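Local coordinates for protein aldehyde dehydrogenase (Burkholderia cenocepacia, PDB 4O6R) that probably oxidises aldehydes to carboxylic acids with NAD+ or NADP+ as cofactor, and binds adenosine monophosphate in its nucleotide pocket, at residues H100-R103 / D104-A107; A216-R219 / L220-P224; I241-A244 / S245-N248; N269-A272 / A273-A277; D303-L306 / E307-A311. One frame throughout, in Å; residues are numbered along the deposited sequence.

Contact 1: H100-R103 / D104-A107; sequences HPIR and DSRA
Pro101 O receives two backbone N-H groups at once, from Asp104 N at 2.8 Å and Ser105 N at 3.1 Å, and this fork opens helix 102-123 with Pro101 as its N-cap residue. The first turn then runs on through Arg106 N to Ile102 O and Ala107 N to Arg103 O. Asp104 lies alongside the proline ring, its OD2 3.6 Å from Pro101 CD. Its other oxygen, OD1, does not reach the guanidinium of Arg103 directly; one water bridges them, accepting from Arg103 NE and donating to Asp104 OD1. Arg103 NH2 goes further, to the carbonyl of His493 of the second subunit, so the start of this helix takes part in the subunit interface. On another side of the turn, Ser105 OG pairs with Ser95 and Ala91 O of helix 87-98, and Arg106 forms a salt bridge with Glu88. With its CG1 branch anti to the backbone N (chi1 -173°), Ile102 slips under one face of the Arg106 guanidinium, CG1 standing 3.5 Å from NE.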
loop_
_atom_site.group_PDB
_atom_site.type_symbol
_atom_site.label_atom_id
_atom_site.label_comp_id
_atom_site.label_asym_id
_atom_site.label_seq_id
_atom_site.Cartn_x
_atom_site.Cartn_y
_atom_site.Cartn_z
ATOM N N HIS A 100 29.410 -19.830 -18.290
ATOM C CA HIS A 100 29.710 -18.892 -17.222
ATOM C C HIS A 100 30.874 -19.439 -16.426
ATOM O O HIS A 100 30.863 -20.625 -16.109
ATOM C CB HIS A 100 28.557 -18.757 -16.265
ATOM C CG HIS A 100 27.301 -18.215 -16.877
ATOM N ND1 HIS A 100 26.164 -17.979 -16.133
ATOM C CD2 HIS A 100 26.980 -17.925 -18.158
ATOM C CE1 HIS A 100 25.201 -17.548 -16.924
ATOM N NE2 HIS A 100 25.673 -17.489 -18.160
ATOM N N PRO A 101 31.868 -18.600 -16.096
ATOM C CA PRO A 101 32.930 -19.064 -15.192
ATOM C C PRO A 101 32.351 -19.668 -13.902
ATOM O O PRO A 101 31.414 -19.130 -13.313
ATOM C CB PRO A 101 33.709 -17.785 -14.889
ATOM C CG PRO A 101 33.544 -16.956 -16.145
ATOM C CD PRO A 101 32.161 -17.258 -16.640
ATOM N N ILE A 102 32.915 -20.778 -13.458
ATOM C CA ILE A 102 32.485 -21.427 -12.217
ATOM C C ILE A 102 32.496 -20.462 -11.039
ATOM O O ILE A 102 31.655 -20.533 -10.167
ATOM C CB ILE A 102 33.335 -22.704 -11.947
ATOM C CG1 ILE A 102 32.819 -23.511 -10.742
ATOM C CG2 ILE A 102 34.799 -22.351 -11.770
ATOM C CD1 ILE A 102 31.409 -24.078 -10.871
ATOM N N ARG A 103 33.420 -19.513 -11.024
ATOM C CA ARG A 103 33.398 -18.557 -9.943
ATOM C C ARG A 103 32.095 -17.709 -9.935
ATOM O O ARG A 103 31.614 -17.358 -8.860
ATOM C CB ARG A 103 34.664 -17.702 -9.949
ATOM C CG ARG A 103 34.710 -16.647 -11.030
ATOM C CD ARG A 103 35.982 -15.846 -10.900
ATOM N NE ARG A 103 35.775 -14.511 -11.415
ATOM C CZ ARG A 103 36.519 -13.450 -11.122
ATOM N NH1 ARG A 103 37.614 -13.568 -10.362
ATOM N NH2 ARG A 103 36.195 -12.266 -11.653
ATOM N N ASP A 104 31.540 -17.431 -11.118
ATOM C CA ASP A 104 30.310 -16.632 -11.269
ATOM C C ASP A 104 29.063 -17.480 -10.972
ATOM O O ASP A 104 28.094 -17.002 -10.351
ATOM C CB ASP A 104 30.122 -16.098 -12.705
ATOM C CG ASP A 104 31.084 -14.982 -13.086
ATOM O OD1 ASP A 104 31.704 -14.340 -12.219
ATOM O OD2 ASP A 104 31.188 -14.738 -14.329
ATOM N N SER A 105 29.055 -18.732 -11.417
ATOM C CA SER A 105 27.910 -19.568 -11.112
ATOM C C SER A 105 27.855 -19.849 -9.609
ATOM O O SER A 105 26.784 -19.901 -9.058
ATOM C CB SER A 105 27.856 -20.837 -11.949
ATOM O OG SER A 105 29.022 -21.578 -11.786
ATOM N N ARG A 106 29.002 -19.981 -8.949
ATOM C CA ARG A 106 29.038 -20.123 -7.493
ATOM C C ARG A 106 28.633 -18.838 -6.740
ATOM O O ARG A 106 27.858 -18.910 -5.792
ATOM C CB ARG A 106 30.432 -20.546 -7.008
ATOM C CG ARG A 106 30.847 -21.963 -7.322
ATOM C CD ARG A 106 32.354 -22.084 -7.150
ATOM N NE ARG A 106 32.810 -23.451 -7.258
ATOM C CZ ARG A 106 34.079 -23.814 -7.358
ATOM N NH1 ARG A 106 35.035 -22.899 -7.423
ATOM N NH2 ARG A 106 34.399 -25.099 -7.431
ATOM N N ALA A 107 29.167 -17.679 -7.135
ATOM C CA ALA A 107 29.014 -16.450 -6.352
ATOM C C ALA A 107 27.769 -15.662 -6.731
ATOM O O ALA A 107 27.271 -14.879 -5.929
ATOM C CB ALA A 107 30.240 -15.551 -6.497
HETATM O O HOH W 1 34.101 -13.561 -13.473
#

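Contact 2: A216-R219 / L220-P224; sequences AGQR and LAEHP. With AMP (adenosine monophosphate), chain E.
Leu220 continues helix 213-222 with its N-H bonded to Ala216 O at 3.0 Å, while its side chain leads off to Val226. Ala221 follows with the equivalent bond to Gly217 O, its methyl turned to Ile241 and Ala244 on helix 235-245. Glu222 makes the main polar link between side chains. Its OE2 takes an almost straight bond from Gln218 NE2 at 2.7 Å (176° at the hydrogen); the donor stands above the carboxylate plane, while OE2 lies in the plane of the Gln218 amide. The two flat groups are turned 74° apart. A bend at chi2 (70°) brings the Gln218 amide round to this carboxylate, and the bond fixes which way the amide faces: OE1 points to the adenine and accepts from AMP N6 at 3.1 Å. Glu222 is thus a second-shell residue. At His223 the chain leaves helical geometry, and one face of its imidazole lies beneath Arg219 NH2, 3.6 Å from CD2, with the planes oblique; Arg219 NE is salt-bridged to Asp51. Pro224 follows, its CD 4.0 Å from Arg219 NH1. Gly217, without a side chain, lets AMP C2 come within 3.4 Å of its carbonyl C, so helix 213-222 forms one wall of the adenine pocket in the nucleotide-binding domain of an aldehyde dehydrogenase.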
loop_
_atom_site.group_PDB
_atom_site.type_symbol
_atom_site.label_atom_id
_atom_site.label_comp_id
_atom_site.label_asym_id
_atom_site.label_seq_id
_atom_site.Cartn_x
_atom_site.Cartn_y
_atom_site.Cartn_z
ATOM N N ALA A 216 7.522 -25.420 -29.648
ATOM C CA ALA A 216 6.977 -25.296 -28.288
ATOM C C ALA A 216 6.633 -23.868 -27.931
ATOM O O ALA A 216 5.566 -23.606 -27.406
ATOM C CB ALA A 216 7.947 -25.855 -27.251
ATOM N N GLY A 217 7.547 -22.940 -28.194
ATOM C CA GLY A 217 7.344 -21.544 -27.787
ATOM C C GLY A 217 6.114 -20.941 -28.436
ATOM O O GLY A 217 5.312 -20.296 -27.772
ATOM N N GLN A 218 5.964 -21.154 -29.733
ATOM C CA GLN A 218 4.831 -20.594 -30.486
ATOM C C GLN A 218 3.510 -21.191 -29.970
ATOM O O GLN A 218 2.522 -20.481 -29.811
ATOM C CB GLN A 218 4.995 -20.873 -31.979
ATOM C CG GLN A 218 3.992 -20.203 -32.879
ATOM C CD GLN A 218 4.192 -18.705 -32.964
ATOM O OE1 GLN A 218 5.327 -18.202 -32.898
ATOM N NE2 GLN A 218 3.084 -17.970 -33.111
ATOM N N ARG A 219 3.495 -22.485 -29.681
ATOM C CA ARG A 219 2.268 -23.092 -29.195
ATOM C C ARG A 219 1.904 -22.532 -27.811
ATOM O O ARG A 219 0.738 -22.229 -27.545
ATOM C CB ARG A 219 2.368 -24.621 -29.145
ATOM C CG ARG A 219 1.123 -25.319 -28.620
ATOM C CD ARG A 219 -0.157 -24.903 -29.342
ATOM N NE ARG A 219 -1.306 -25.615 -28.803
ATOM C CZ ARG A 219 -2.571 -25.269 -28.981
ATOM N NH1 ARG A 219 -2.895 -24.213 -29.711
ATOM N NH2 ARG A 219 -3.530 -25.985 -28.411
ATOM N N LEU A 220 2.903 -22.427 -26.933
ATOM C CA LEU A 220 2.690 -21.866 -25.588
ATOM C C LEU A 220 2.054 -20.451 -25.668
ATOM O O LEU A 220 1.070 -20.161 -24.986
ATOM C CB LEU A 220 4.021 -21.817 -24.809
ATOM C CG LEU A 220 3.932 -21.456 -23.317
ATOM C CD1 LEU A 220 2.889 -22.300 -22.574
ATOM C CD2 LEU A 220 5.299 -21.648 -22.661
ATOM N N ALA A 221 2.618 -19.586 -26.506
ATOM C CA ALA A 221 2.100 -18.217 -26.680
ATOM C C ALA A 221 0.684 -18.201 -27.253
ATOM O O ALA A 221 -0.100 -17.324 -26.900
ATOM C CB ALA A 221 3.039 -17.396 -27.551
ATOM N N GLU A 222 0.362 -19.152 -28.144
ATOM C CA GLU A 222 -0.974 -19.229 -28.764
ATOM C C GLU A 222 -2.001 -19.974 -27.943
ATOM O O GLU A 222 -3.171 -19.924 -28.253
ATOM C CB GLU A 222 -0.906 -19.926 -30.118
ATOM C CG GLU A 222 -0.161 -19.130 -31.156
ATOM C CD GLU A 222 0.121 -19.884 -32.451
ATOM O OE1 GLU A 222 -0.180 -21.096 -32.555
ATOM O OE2 GLU A 222 0.716 -19.249 -33.345
ATOM N N HIS A 223 -1.585 -20.709 -26.919
ATOM C CA HIS A 223 -2.477 -21.689 -26.296
ATOM C C HIS A 223 -3.709 -21.019 -25.658
ATOM O O HIS A 223 -3.561 -20.068 -24.887
ATOM C CB HIS A 223 -1.729 -22.514 -25.250
ATOM C CG HIS A 223 -2.380 -23.832 -24.959
ATOM N ND1 HIS A 223 -3.612 -23.931 -24.355
ATOM C CD2 HIS A 223 -1.990 -25.105 -25.229
ATOM C CE1 HIS A 223 -3.947 -25.207 -24.241
ATOM N NE2 HIS A 223 -2.979 -25.938 -24.768
ATOM N N PRO A 224 -4.929 -21.502 -25.987
ATOM C CA PRO A 224 -6.153 -20.887 -25.448
ATOM C C PRO A 224 -6.395 -21.106 -23.964
ATOM O O PRO A 224 -7.197 -20.400 -23.380
ATOM C CB PRO A 224 -7.268 -21.564 -26.272
ATOM C CG PRO A 224 -6.686 -22.863 -26.681
ATOM C CD PRO A 224 -5.244 -22.541 -26.980
HETATM P P AMP E . 14.856 -14.970 -29.014
HETATM O O1P AMP E . 14.484 -13.628 -28.483
HETATM O O2P AMP E . 14.068 -15.328 -30.293
HETATM O O3P AMP E . 16.378 -15.191 -29.060
HETATM O "O5'" AMP E . 14.381 -16.124 -27.933
HETATM C "C5'" AMP E . 14.347 -16.118 -26.479
HETATM C "C4'" AMP E . 13.455 -17.320 -26.043
HETATM O "O4'" AMP E . 12.262 -17.319 -26.853
HETATM C "C3'" AMP E . 14.030 -18.733 -26.213
HETATM O "O3'" AMP E . 13.680 -19.671 -25.146
HETATM C "C2'" AMP E . 13.471 -19.152 -27.584
HETATM O "O2'" AMP E . 13.446 -20.569 -27.870
HETATM C "C1'" AMP E . 12.081 -18.521 -27.600
HETATM N N9 AMP E . 11.489 -18.265 -28.958
HETATM C C8 AMP E . 12.139 -18.131 -30.153
HETATM N N7 AMP E . 11.245 -17.941 -31.178
HETATM C C5 AMP E . 9.987 -17.937 -30.655
HETATM C C6 AMP E . 8.584 -17.772 -31.141
HETATM N N6 AMP E . 8.301 -17.570 -32.434
HETATM N N1 AMP E . 7.557 -17.822 -30.273
HETATM C C2 AMP E . 7.799 -18.028 -28.970
HETATM N N3 AMP E . 9.037 -18.200 -28.455
HETATM C C4 AMP E . 10.159 -18.163 -29.204
#

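Contact 3: I241-A244 / S245-N248; sequences IVEA and SQGN
Ser245 folds back on Val242 at the tight end of this turn: its hydroxyl donates to Val242 O at 2.7 Å, lying in the carbonyl plane on a lone pair. The serine OG sits between the backbone N and the carbonyl carbon (chi1 82°), which turns it to the preceding helical turn. The same residue's N-H bonds to Ile241 O at 3.0 Å and, weakly, to Val242 O, so that last carbonyl is gripped by both the amide and the hydroxyl of one serine. The surroundings on this side are densely filled. Ile241 meets Ile229 and Phe231 of strand 228-232 and touches AMP, whereas Ala244 rests on Gln218, Ala221 and Glu222 of helix 213-222. Here helix 235-245 runs out into the loop leading to strand 251-255, part of the alpha/beta layering of the nucleotide-binding domain.

Beyond Ser245 the bonding becomes slack. Gln246 N and Gln246 NE2 both make weak bonds to Glu243 O, each at 3.3 Å, the side-chain one strongly bent (122°). The Gln246 amide also comes near the glutamate chain, NE2 lying 3.6 Å from Glu243 CG, with the carboxylate and amide planes 80° apart. Gly247 N reaches Ala244 O in a long, weak bond of 3.5 Å. A water lies 2.7 Å from Ala244 O, where it can donate, and accepts from Asn248 N. The second subunit approaches this looser part: Arg239 of that subunit bonds to Gly247 O, Val242 packs on Ser245 of the second subunit, and Ser245 on Val242 of that subunit.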
loop_
_atom_site.group_PDB
_atom_site.type_symbol
_atom_site.label_atom_id
_atom_site.label_comp_id
_atom_site.label_asym_id
_atom_site.label_seq_id
_atom_site.Cartn_x
_atom_site.Cartn_y
_atom_site.Cartn_z
ATOM N N ILE A 241 5.125 -12.710 -30.039
ATOM C CA ILE A 241 4.396 -13.049 -28.816
ATOM C C ILE A 241 3.111 -12.258 -28.737
ATOM O O ILE A 241 2.050 -12.803 -28.471
ATOM C CB ILE A 241 5.224 -12.749 -27.541
ATOM C CG1 ILE A 241 6.478 -13.647 -27.461
ATOM C CG2 ILE A 241 4.371 -12.917 -26.289
ATOM C CD1 ILE A 241 6.213 -15.143 -27.386
ATOM N N VAL A 242 3.218 -10.957 -28.956
ATOM C CA VAL A 242 2.055 -10.085 -28.971
ATOM C C VAL A 242 1.032 -10.569 -29.978
ATOM O O VAL A 242 -0.145 -10.721 -29.641
ATOM C CB VAL A 242 2.448 -8.614 -29.192
ATOM C CG1 VAL A 242 1.218 -7.742 -29.412
ATOM C CG2 VAL A 242 3.221 -8.115 -27.985
ATOM N N GLU A 243 1.494 -10.885 -31.193
ATOM C CA GLU A 243 0.587 -11.359 -32.220
ATOM C C GLU A 243 -0.127 -12.642 -31.786
ATOM O O GLU A 243 -1.316 -12.787 -31.987
ATOM C CB GLU A 243 1.322 -11.543 -33.565
ATOM C CG GLU A 243 0.408 -11.549 -34.782
ATOM C CD GLU A 243 -0.182 -12.903 -35.098
ATOM O OE1 GLU A 243 0.169 -13.891 -34.392
ATOM O OE2 GLU A 243 -1.006 -13.014 -36.061
ATOM N N ALA A 244 0.604 -13.562 -31.184
ATOM C CA ALA A 244 0.044 -14.840 -30.747
ATOM C C ALA A 244 -0.977 -14.649 -29.647
ATOM O O ALA A 244 -1.922 -15.416 -29.561
ATOM C CB ALA A 244 1.147 -15.756 -30.232
ATOM N N SER A 245 -0.787 -13.618 -28.808
ATOM C CA SER A 245 -1.666 -13.383 -27.670
ATOM C C SER A 245 -3.106 -13.053 -28.091
ATOM O O SER A 245 -4.021 -13.174 -27.307
ATOM C CB SER A 245 -1.090 -12.245 -26.795
ATOM O OG SER A 245 -1.438 -10.980 -27.331
ATOM N N GLN A 246 -3.308 -12.619 -29.327
ATOM C CA GLN A 246 -4.640 -12.231 -29.793
ATOM C C GLN A 246 -5.704 -13.280 -29.707
ATOM O O GLN A 246 -6.893 -12.955 -29.633
ATOM C CB GLN A 246 -4.605 -12.044 -31.290
ATOM C CG GLN A 246 -4.075 -10.781 -31.800
ATOM C CD GLN A 246 -4.196 -10.845 -33.313
ATOM O OE1 GLN A 246 -5.301 -10.907 -33.872
ATOM N NE2 GLN A 246 -3.081 -10.858 -33.965
ATOM N N GLY A 247 -5.292 -14.543 -29.849
ATOM C CA GLY A 247 -6.254 -15.629 -29.927
ATOM C C GLY A 247 -7.221 -15.617 -28.777
ATOM O O GLY A 247 -8.446 -15.575 -28.981
ATOM N N ASN A 248 -6.675 -15.664 -27.566
ATOM C CA ASN A 248 -7.485 -15.609 -26.389
ATOM C C ASN A 248 -7.316 -14.360 -25.528
ATOM O O ASN A 248 -7.789 -14.348 -24.414
ATOM C CB ASN A 248 -7.282 -16.860 -25.520
ATOM C CG ASN A 248 -5.971 -16.852 -24.776
ATOM O OD1 ASN A 248 -5.025 -16.161 -25.145
ATOM N ND2 ASN A 248 -5.903 -17.656 -23.723
HETATM O O HOH W 2 -3.797 -16.602 -27.992
#

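Contact 4: N269-A272 / A273-A277; sequences NLDA and AINGA
Leu270 and Ile274 meet one turn apart in the opening of helix 270-282, a local contact within a helix that begins right after Asn269. Four backbone bonds define the turn, among them Ala273 N to Asn269 O at 2.9 Å and Ile274 N to Leu270 O at 2.8 Å. Asn269 is the N-cap: its OD1 accepts from Ala272 N at 3.0 Å along an almost straight N-H (177°), although that N-H stands above the plane of the side-chain amide. With CG anti to the backbone N (chi1 -178°), the amide swings over the first turn and reaches an N-H that has no carbonyl before it in the helix. The helix is the connection of a beta-alpha-beta unit, between strands 261-264 and 294-298. Ile274 drapes its CG1 branch along the turn, so that CD1 lies 3.2 Å from Leu270 O and 4.2 Å from Leu270 CB. Ile274 also packs on Phe305 and Arg308 of helix 302-315, while Ala272 and Ala273 face Trp423 of strand 421-423. Asp271 and Asn275 cross on the more open side, where Asp271 OD1 is hydrogen-bonded to a glycerol probably left from crystallisation, and Asn275 packs on Pro492 of the second subunit.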
loop_
_atom_site.group_PDB
_atom_site.type_symbol
_atom_site.label_atom_id
_atom_site.label_comp_id
_atom_site.label_asym_id
_atom_site.label_seq_id
_atom_site.Cartn_x
_atom_site.Cartn_y
_atom_site.Cartn_z
ATOM N N ASN A 269 34.338 9.157 -9.110
ATOM C CA ASN A 269 35.459 8.385 -8.562
ATOM C C ASN A 269 35.899 7.424 -9.670
ATOM O O ASN A 269 35.203 6.459 -9.980
ATOM C CB ASN A 269 35.005 7.619 -7.327
ATOM C CG ASN A 269 36.132 6.839 -6.673
ATOM O OD1 ASN A 269 36.903 6.159 -7.318
ATOM N ND2 ASN A 269 36.215 6.940 -5.362
ATOM N N LEU A 270 37.017 7.741 -10.314
ATOM C CA LEU A 270 37.461 6.951 -11.466
ATOM C C LEU A 270 37.811 5.524 -11.080
ATOM O O LEU A 270 37.482 4.617 -11.811
ATOM C CB LEU A 270 38.637 7.622 -12.166
ATOM C CG LEU A 270 38.362 9.012 -12.735
ATOM C CD1 LEU A 270 39.601 9.569 -13.451
ATOM C CD2 LEU A 270 37.179 8.975 -13.677
ATOM N N ASP A 271 38.416 5.290 -9.919
ATOM C CA ASP A 271 38.669 3.906 -9.521
ATOM C C ASP A 271 37.374 3.075 -9.471
ATOM O O ASP A 271 37.281 2.006 -10.048
ATOM C CB ASP A 271 39.332 3.856 -8.165
ATOM C CG ASP A 271 39.579 2.439 -7.712
ATOM O OD1 ASP A 271 40.295 1.699 -8.406
ATOM O OD2 ASP A 271 39.024 2.039 -6.663
ATOM N N ALA A 272 36.373 3.602 -8.786
ATOM C CA ALA A 272 35.060 2.946 -8.713
ATOM C C ALA A 272 34.423 2.787 -10.081
ATOM O O ALA A 272 33.904 1.724 -10.378
ATOM C CB ALA A 272 34.130 3.718 -7.776
ATOM N N ALA A 273 34.496 3.811 -10.922
ATOM C CA ALA A 273 33.821 3.797 -12.204
ATOM C C ALA A 273 34.490 2.889 -13.227
ATOM O O ALA A 273 33.825 2.269 -14.034
ATOM C CB ALA A 273 33.669 5.227 -12.745
ATOM N N ILE A 274 35.810 2.800 -13.189
ATOM C CA ILE A 274 36.514 1.901 -14.087
ATOM C C ILE A 274 36.164 0.459 -13.736
ATOM O O ILE A 274 35.849 -0.357 -14.616
ATOM C CB ILE A 274 38.031 2.154 -14.003
ATOM C CG1 ILE A 274 38.368 3.494 -14.649
ATOM C CG2 ILE A 274 38.804 1.051 -14.681
ATOM C CD1 ILE A 274 39.647 4.101 -14.125
ATOM N N ASN A 275 36.196 0.136 -12.449
ATOM C CA ASN A 275 35.777 -1.197 -12.020
ATOM C C ASN A 275 34.316 -1.454 -12.325
ATOM O O ASN A 275 33.958 -2.548 -12.788
ATOM C CB ASN A 275 36.069 -1.419 -10.533
ATOM C CG ASN A 275 37.538 -1.670 -10.272
ATOM O OD1 ASN A 275 38.214 -0.874 -9.596
ATOM N ND2 ASN A 275 38.047 -2.764 -10.784
ATOM N N GLY A 276 33.482 -0.433 -12.121
ATOM C CA GLY A 276 32.069 -0.544 -12.406
ATOM C C GLY A 276 31.794 -0.821 -13.866
ATOM O O GLY A 276 30.936 -1.641 -14.190
ATOM N N ALA A 277 32.501 -0.102 -14.735
ATOM C CA ALA A 277 32.359 -0.276 -16.199
ATOM C C ALA A 277 32.742 -1.673 -16.644
ATOM O O ALA A 277 32.048 -2.277 -17.489
ATOM C CB ALA A 277 33.202 0.748 -16.942
#

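Contact 5: D303-L306 / E307-A311; sequences DAFL and ERFVA
Phe305 and Phe309, one helical turn apart, cross obliquely: their ring centroids are 5.6 Å apart and their planes 51° apart. The closest approach is made by Phe305 CE1, which lies 3.7 Å from Phe309 CB, at the junction of CB and ring. Their spacing of four residues puts both on one side of the helix; with CG of Phe305 anti to the backbone N (chi1 -170°), its ring leans along the helix toward Phe309. Leu306 comes to Phe309 from another direction, its CD2 meeting the edge of the ring near its plane, 4.4 Å from Phe309 CD2. Beneath the side chains the backbone is regular, with Phe309 N to Phe305 O and Val310 N to Leu306 O both at 2.8 Å. The bond from Arg308 N to Ala304 O is longer and weak. Helix 302-315 lies against a seven-stranded mixed sheet: Phe305 and Phe309 reach Leu295 of strand 294-298 and lean on Ala277 of the neighbouring helix 270-282, Leu306 reaches Val398 of strand 395-401, and Val310 touches Ile376 of strand 375-378. Val310 CG2 tucks against its own helix, 3.2 Å from Leu306 O. Asp303 OD1 is salt-bridged to Arg400, which Leu306 also touches, and Arg308 NH2 is hydrogen-bonded to a glycerol that is probably a crystallisation molecule.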
loop_
_atom_site.group_PDB
_atom_site.type_symbol
_atom_site.label_atom_id
_atom_site.label_comp_id
_atom_site.label_asym_id
_atom_site.label_seq_id
_atom_site.Cartn_x
_atom_site.Cartn_y
_atom_site.Cartn_z
ATOM N N ASP A 303 40.172 10.113 -21.784
ATOM C CA ASP A 303 41.444 9.499 -22.104
ATOM C C ASP A 303 42.051 8.809 -20.893
ATOM O O ASP A 303 42.500 7.671 -20.997
ATOM C CB ASP A 303 42.405 10.517 -22.747
ATOM C CG ASP A 303 41.845 11.072 -24.079
ATOM O OD1 ASP A 303 41.577 10.284 -24.985
ATOM O OD2 ASP A 303 41.589 12.298 -24.205
ATOM N N ALA A 304 41.993 9.469 -19.743
ATOM C CA ALA A 304 42.458 8.904 -18.487
ATOM C C ALA A 304 41.727 7.594 -18.132
ATOM O O ALA A 304 42.369 6.563 -17.859
ATOM C CB ALA A 304 42.269 9.917 -17.371
ATOM N N PHE A 305 40.404 7.647 -18.181
ATOM C CA PHE A 305 39.560 6.500 -17.939
ATOM C C PHE A 305 39.908 5.337 -18.880
ATOM O O PHE A 305 40.114 4.206 -18.440
ATOM C CB PHE A 305 38.121 6.897 -18.151
ATOM C CG PHE A 305 37.131 5.850 -17.702
ATOM C CD1 PHE A 305 36.915 4.712 -18.464
ATOM C CD2 PHE A 305 36.412 6.021 -16.526
ATOM C CE1 PHE A 305 36.010 3.746 -18.056
ATOM C CE2 PHE A 305 35.519 5.057 -16.119
ATOM C CZ PHE A 305 35.307 3.931 -16.879
ATOM N N LEU A 306 39.991 5.635 -20.174
ATOM C CA LEU A 306 40.222 4.592 -21.153
ATOM C C LEU A 306 41.578 3.939 -20.993
ATOM O O LEU A 306 41.689 2.743 -21.150
ATOM C CB LEU A 306 40.035 5.128 -22.563
ATOM C CG LEU A 306 38.583 5.460 -22.936
ATOM C CD1 LEU A 306 38.532 6.239 -24.235
ATOM C CD2 LEU A 306 37.736 4.181 -23.033
ATOM N N GLU A 307 42.614 4.702 -20.666
ATOM C CA GLU A 307 43.913 4.082 -20.515
ATOM C C GLU A 307 43.881 3.014 -19.427
ATOM O O GLU A 307 44.444 1.907 -19.595
ATOM C CB GLU A 307 44.993 5.121 -20.236
ATOM C CG GLU A 307 46.390 4.546 -20.273
ATOM C CD GLU A 307 47.453 5.602 -20.049
ATOM O OE1 GLU A 307 47.085 6.755 -19.707
ATOM O OE2 GLU A 307 48.653 5.274 -20.191
ATOM N N ARG A 308 43.218 3.323 -18.316
ATOM C CA ARG A 308 43.114 2.363 -17.235
ATOM C C ARG A 308 42.115 1.224 -17.556
ATOM O O ARG A 308 42.374 0.071 -17.277
ATOM C CB ARG A 308 42.727 3.082 -15.937
ATOM C CG ARG A 308 43.876 3.944 -15.421
ATOM C CD ARG A 308 43.392 5.001 -14.469
ATOM N NE ARG A 308 42.968 4.402 -13.208
ATOM C CZ ARG A 308 42.495 5.084 -12.171
ATOM N NH1 ARG A 308 42.303 6.391 -12.240
ATOM N NH2 ARG A 308 42.147 4.440 -11.086
ATOM N N PHE A 309 40.994 1.581 -18.146
ATOM C CA PHE A 309 39.935 0.630 -18.493
ATOM C C PHE A 309 40.369 -0.382 -19.554
ATOM O O PHE A 309 40.092 -1.589 -19.419
ATOM C CB PHE A 309 38.709 1.407 -18.968
ATOM C CG PHE A 309 37.528 0.555 -19.339
ATOM C CD1 PHE A 309 36.942 -0.283 -18.425
ATOM C CD2 PHE A 309 36.985 0.646 -20.587
ATOM C CE1 PHE A 309 35.847 -1.066 -18.764
ATOM C CE2 PHE A 309 35.871 -0.106 -20.941
ATOM C CZ PHE A 309 35.313 -0.970 -20.043
ATOM N N VAL A 310 41.063 0.107 -20.589
ATOM C CA VAL A 310 41.613 -0.769 -21.627
ATOM C C VAL A 310 42.646 -1.725 -21.009
ATOM O O VAL A 310 42.625 -2.919 -21.265
ATOM C CB VAL A 310 42.217 0.040 -22.797
ATOM C CG1 VAL A 310 42.968 -0.860 -23.743
ATOM C CG2 VAL A 310 41.124 0.746 -23.580
ATOM N N ALA A 311 43.500 -1.214 -20.133
ATOM C CA ALA A 311 44.484 -2.074 -19.466
ATOM C C ALA A 311 43.815 -3.163 -18.668
ATOM O O ALA A 311 44.178 -4.316 -18.806
ATOM C CB ALA A 311 45.441 -1.274 -18.596
#

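In the fold
The five contacts fall into two neighbouring pairs and one separate helix start. Contacts 2 and 3, their centres 9 Å apart, belong to adjacent helices beside AMP: Ala221 CB meets Ala244 CB at 3.7 Å, and Asn248 ND2 probably bonds to Pro224 O at 3.1 Å. Contacts 4 and 5, centres 10 Å apart, join helices 270-282 and 302-315, with Ile274 CG1 3.6 Å from Phe305 CE2. The two pairs lie on opposite sides of the chain's centre, contact 2 some 44 Å from contact 4 between centres. Contact 1 is about 22 Å from contact 4 and 33 Å from contact 2, centre to centre; contacts 1, 3 and 4 all touch the second subunit.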